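Local coordinates for outer surface protein (Bacillus cereus ATCC 14579, PDB 1X7F) that is of unknown function but is probably a 6-phospho-N-acetylmuramidase, which would cleave phosphorylated cell-wall sugars during muropeptide recycling, at residues Leu167-Phe173 with Ile198-Phe203; Phe186-Glu191 with Leu238-Ile244. One frame throughout, in Å; residues are numbered along the deposited sequence. Where two conformers were deposited one is given.

Contact 1. Residues Leu167-Phe173 with Ile198-Phe203; sequences LIGCHNF and IRSAAF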
# COMPACT_ATOMS: atom_id res chain seq x y z
N LEU A 167 -0.66 20.93 4.39
CA LEU A 167 -0.94 20.13 3.20
C LEU A 167 -0.70 18.62 3.38
O LEU A 167 0.28 18.20 4.00
CB LEU A 167 -0.13 20.64 2.01
CG LEU A 167 -0.42 22.04 1.47
CD1 LEU A 167 0.58 22.41 0.38
CD2 LEU A 167 -1.85 22.17 0.97
N ILE A 168 -1.62 17.83 2.84
CA ILE A 168 -1.43 16.41 2.56
C ILE A 168 -1.91 16.13 1.13
O ILE A 168 -2.46 17.03 0.47
CB ILE A 168 -2.15 15.48 3.61
CG1 ILE A 168 -3.66 15.77 3.67
CG2 ILE A 168 -1.50 15.62 5.00
CD1 ILE A 168 -4.44 14.82 4.58
N GLY A 169 -1.70 14.91 0.65
CA GLY A 169 -2.10 14.55 -0.68
C GLY A 169 -2.73 13.17 -0.75
O GLY A 169 -2.29 12.23 -0.08
N CYS A 170 -3.77 13.03 -1.58
CA CYS A 170 -4.33 11.72 -1.86
C CYS A 170 -4.70 11.61 -3.32
O CYS A 170 -5.28 12.52 -3.90
CB CYS A 170 -5.53 11.43 -0.95
SG CYS A 170 -6.23 9.78 -1.13
N HIS A 171 -4.35 10.47 -3.91
CA HIS A 171 -4.73 10.13 -5.26
C HIS A 171 -6.23 9.97 -5.41
O HIS A 171 -6.93 9.78 -4.40
CB HIS A 171 -4.08 8.82 -5.64
CG HIS A 171 -2.69 8.95 -6.16
ND1 HIS A 171 -2.41 9.25 -7.48
CD2 HIS A 171 -1.49 8.77 -5.55
CE1 HIS A 171 -1.11 9.27 -7.65
NE2 HIS A 171 -0.52 8.99 -6.50
N ASN A 172 -6.73 10.03 -6.65
CA ASN A 172 -8.11 9.64 -6.97
C ASN A 172 -8.24 8.13 -6.96
O ASN A 172 -7.24 7.40 -7.02
CB ASN A 172 -8.53 10.12 -8.36
CG ASN A 172 -8.94 11.58 -8.40
OD1 ASN A 172 -9.56 12.11 -7.48
ND2 ASN A 172 -8.62 12.23 -9.51
N PHE A 173 -9.47 7.64 -6.89
CA PHE A 173 -9.72 6.25 -7.22
C PHE A 173 -10.57 6.26 -8.48
O PHE A 173 -11.05 7.32 -8.88
CB PHE A 173 -10.35 5.44 -6.06
CG PHE A 173 -11.65 6.00 -5.52
CD1 PHE A 173 -12.74 6.23 -6.36
CD2 PHE A 173 -11.81 6.21 -4.15
CE1 PHE A 173 -13.95 6.70 -5.86
CE2 PHE A 173 -13.00 6.68 -3.62
CZ PHE A 173 -14.08 6.95 -4.49
N ILE A 198 5.63 15.97 1.35
CA ILE A 198 4.21 15.99 1.71
C ILE A 198 3.61 14.58 1.74
O ILE A 198 3.82 13.78 0.84
CB ILE A 198 3.43 16.98 0.79
CG1 ILE A 198 3.79 18.42 1.18
CG2 ILE A 198 1.90 16.77 0.88
CD1 ILE A 198 3.75 19.39 0.05
N ARG A 199 2.91 14.30 2.83
CA ARG A 199 2.24 13.03 3.09
C ARG A 199 1.36 12.61 1.92
O ARG A 199 0.53 13.39 1.46
CB ARG A 199 1.35 13.25 4.30
CG ARG A 199 1.18 12.10 5.23
CD ARG A 199 0.48 12.53 6.51
NE ARG A 199 -0.62 11.63 6.80
CZ ARG A 199 -1.71 11.95 7.48
NH1 ARG A 199 -1.87 13.19 7.96
NH2 ARG A 199 -2.64 11.03 7.67
N SER A 200 1.56 11.39 1.44
CA SER A 200 0.79 10.89 0.30
C SER A 200 -0.07 9.70 0.70
O SER A 200 0.20 9.02 1.69
CB SER A 200 1.71 10.50 -0.85
OG SER A 200 2.62 9.50 -0.44
N ALA A 201 -1.12 9.48 -0.09
CA ALA A 201 -2.01 8.35 0.10
C ALA A 201 -2.58 7.93 -1.27
O ALA A 201 -2.69 8.73 -2.19
CB ALA A 201 -3.14 8.72 1.09
N ALA A 202 -2.94 6.65 -1.38
CA ALA A 202 -3.64 6.12 -2.54
C ALA A 202 -4.69 5.11 -2.07
O ALA A 202 -4.67 4.67 -0.90
CB ALA A 202 -2.66 5.46 -3.54
N PHE A 203 -5.55 4.72 -3.00
CA PHE A 203 -6.68 3.84 -2.73
C PHE A 203 -6.49 2.43 -3.25
O PHE A 203 -5.97 2.22 -4.36
CB PHE A 203 -7.94 4.40 -3.38
CG PHE A 203 -8.53 5.60 -2.66
CD1 PHE A 203 -8.36 6.89 -3.17
CD2 PHE A 203 -9.28 5.43 -1.50
CE1 PHE A 203 -8.95 7.98 -2.54
CE2 PHE A 203 -9.85 6.51 -0.86
CZ PHE A 203 -9.68 7.79 -1.38
O HOH W 1 2.44 16.36 4.78
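F203 receives the edge of F173 on one face of its ring: F173 CD2 stands 3.5 Å above the centre of that face, and planes inclined at 72° make this a T-shaped pair. The same ring meets C170 at CE1, 3.6 Å from C170 SG. The sulfur reaches it because SG is anti to the backbone N (chi1 -176°), and it approaches obliquely. H171 O lies at the ring's edge, 3.3 Å from F203 CE1. Behind these side chains the two strands run parallel, C170 facing A201. G169 N donates to R199 O at 2.8 Å, and H171 N donates almost straight (172°) to A201 O at 3.0 Å. Toward the start of the strands, I168 and R199 lie side by side, with I168 CG2 3.8 Å from R199 CB and also near R199 NH1, while a water joins L167 O to R199 N. In the next shell, salt bridges to E89 and D246 hold the far end of R199, and S148 binds H171 ND1. Strands 167-170 and 201-204, the sixth and seventh of eight parallel strands, are the two ends of the sheet order, so their meeting here closes a (beta/alpha)8 barrel. Its chemistry implies two differently fixed ends: a charged network at the strand starts and an aromatic-sulfur cluster where they finish.

Contact 2. Residues Phe186-Glu191 with Leu238-Ile244; sequences FIRCSE and LWATGLI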
# COMPACT_ATOMS: atom_id res chain seq x y z
N PHE A 186 1.60 7.21 -12.42
CA PHE A 186 1.35 7.16 -10.98
C PHE A 186 2.59 7.49 -10.14
O PHE A 186 2.50 8.17 -9.11
CB PHE A 186 0.80 5.78 -10.61
CG PHE A 186 0.88 5.44 -9.14
CD1 PHE A 186 -0.15 5.80 -8.27
CD2 PHE A 186 1.98 4.77 -8.63
CE1 PHE A 186 -0.08 5.50 -6.93
CE2 PHE A 186 2.06 4.45 -7.27
CZ PHE A 186 1.02 4.82 -6.43
N ILE A 187 3.74 6.99 -10.59
CA ILE A 187 5.02 7.26 -9.94
C ILE A 187 5.45 8.72 -10.09
O ILE A 187 5.82 9.35 -9.10
CB ILE A 187 6.11 6.27 -10.46
CG1 ILE A 187 5.79 4.81 -10.05
CG2 ILE A 187 7.52 6.71 -10.05
CD1 ILE A 187 5.92 4.48 -8.54
N ARG A 188 5.40 9.26 -11.31
CA ARG A 188 5.70 10.68 -11.53
C ARG A 188 4.88 11.57 -10.58
O ARG A 188 5.43 12.45 -9.92
CB ARG A 188 5.47 11.11 -12.99
CG ARG A 188 6.52 10.61 -13.98
CD ARG A 188 6.51 11.29 -15.37
NE ARG A 188 5.18 11.35 -15.98
CZ ARG A 188 4.63 10.39 -16.74
NH1 ARG A 188 5.28 9.26 -17.01
NH2 ARG A 188 3.42 10.57 -17.25
N CYS A 189 3.57 11.32 -10.53
CA CYS A 189 2.65 12.05 -9.64
C CYS A 189 3.06 11.97 -8.18
O CYS A 189 3.17 12.99 -7.51
CB CYS A 189 1.22 11.50 -9.77
SG CYS A 189 0.36 11.86 -11.30
N SER A 190 3.27 10.74 -7.71
CA SER A 190 3.67 10.50 -6.32
C SER A 190 5.05 11.07 -5.95
O SER A 190 5.25 11.49 -4.82
CB SER A 190 3.61 9.00 -6.01
OG SER A 190 2.37 8.46 -6.39
N GLU A 191 5.97 11.09 -6.91
CA GLU A 191 7.32 11.65 -6.71
C GLU A 191 7.33 13.18 -6.57
O GLU A 191 8.26 13.74 -5.99
CB GLU A 191 8.26 11.23 -7.84
CG GLU A 191 8.96 9.91 -7.59
CD GLU A 191 9.79 9.43 -8.77
OE1 GLU A 191 10.70 8.60 -8.55
OE2 GLU A 191 9.53 9.89 -9.91
N LEU A 238 1.78 -0.60 -3.01
CA LEU A 238 1.83 0.84 -2.70
C LEU A 238 2.96 1.25 -1.73
O LEU A 238 3.67 2.22 -1.98
CB LEU A 238 0.47 1.33 -2.18
CG LEU A 238 -0.71 1.28 -3.16
CD1 LEU A 238 -1.98 1.80 -2.51
CD2 LEU A 238 -0.41 2.06 -4.42
N TRP A 239 3.11 0.49 -0.65
CA TRP A 239 4.17 0.74 0.31
C TRP A 239 5.55 0.41 -0.23
O TRP A 239 6.52 1.09 0.10
CB TRP A 239 3.93 -0.00 1.64
CG TRP A 239 2.85 0.60 2.51
CD1 TRP A 239 2.61 1.93 2.74
CD2 TRP A 239 1.90 -0.12 3.33
NE1 TRP A 239 1.55 2.08 3.61
CE2 TRP A 239 1.10 0.84 3.99
CE3 TRP A 239 1.64 -1.48 3.56
CZ2 TRP A 239 0.06 0.48 4.85
CZ3 TRP A 239 0.61 -1.83 4.42
CH2 TRP A 239 -0.18 -0.85 5.04
N ALA A 240 5.65 -0.63 -1.07
CA ALA A 240 6.95 -1.00 -1.67
C ALA A 240 7.51 0.03 -2.67
O ALA A 240 8.70 0.04 -2.92
CB ALA A 240 6.89 -2.41 -2.33
N THR A 241 6.65 0.88 -3.24
CA THR A 241 7.14 1.94 -4.15
C THR A 241 8.04 2.93 -3.39
O THR A 241 8.89 3.59 -3.98
CB THR A 241 5.97 2.71 -4.84
OG1 THR A 241 5.15 3.34 -3.85
CG2 THR A 241 5.01 1.77 -5.61
N GLY A 242 7.86 3.00 -2.07
CA GLY A 242 8.49 4.05 -1.25
C GLY A 242 7.87 5.43 -1.41
O GLY A 242 8.38 6.41 -0.87
N LEU A 243 6.77 5.53 -2.16
CA LEU A 243 6.21 6.85 -2.50
C LEU A 243 4.83 7.11 -1.88
O LEU A 243 4.27 8.19 -2.07
CB LEU A 243 6.16 7.04 -4.02
CG LEU A 243 7.48 7.00 -4.82
CD1 LEU A 243 7.20 7.19 -6.31
CD2 LEU A 243 8.53 8.01 -4.32
N ILE A 244 4.30 6.13 -1.16
CA ILE A 244 2.96 6.21 -0.60
C ILE A 244 3.07 5.93 0.88
O ILE A 244 3.68 4.93 1.27
CB ILE A 244 1.97 5.21 -1.31
CG1 ILE A 244 1.81 5.54 -2.81
CG2 ILE A 244 0.59 5.18 -0.63
CD1 ILE A 244 1.14 6.93 -3.12
O HOH W 2 4.24 10.78 -2.64
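L243 pushes its side chain into a groove on helix 183-195 formed by I187, S190 and E191. Its CD1 is the leading bump, 3.7 Å from I187 CD1 and 3.5 Å from E191 CG, while L243 CB rests 3.8 Å from S190 CB. I187 and L243 meet at about a right angle, so one branch abuts the other instead of running beside it. A second bump comes from the helix: F186 CG is anti to the backbone N (chi1 163°), which brings the far end of the ring, F186 CZ, into a notch between L238 CD2 (3.7 Å) and I244 CG1 (3.8 Å). S190 OG lies over the centre of one face of that ring and donates to F186 O at 2.7 Å; S190 N reaches the same carbonyl from the opposite face of its plane. The loop is shaped from within. T241 OG1 donates to L238 O at 2.6 Å and accepts from L243 N, an ST turn, and G242, with positive phi, takes the chain out of helix 231-240. Direct contact between the helix and the turn that follows helix 231-240 is thus almost wholly apolar, consistent with spacing set largely by side-chain fit; a water bridging S190 O and L243 O adds a polar link, and S190 OG probably also bonds H171 NE2, just beyond strand 167-170.

Contact 1 is the more buried of the two, a neighbouring-strand pairing in the barrel wall, whereas contact 2 lies in the outer layer, joins helix 183-195 to the end of helix 231-240 and the turn after it, and is only partly buried. Their chemistry follows: backbone hydrogen bonds and stacked rings inside, apolar side-chain packing outside, with a bridging water in each contact. The segments alternate along the chain, since helix 183-195 is the crossover between strands 167-170 and 201-204. Two links couple the layers: S200 OG lies 2.7 Å from L243 O, a probable hydrogen bond, and the H171 ring stacks with F186. I244 and L238 of contact 2 also touch A202 of contact 1.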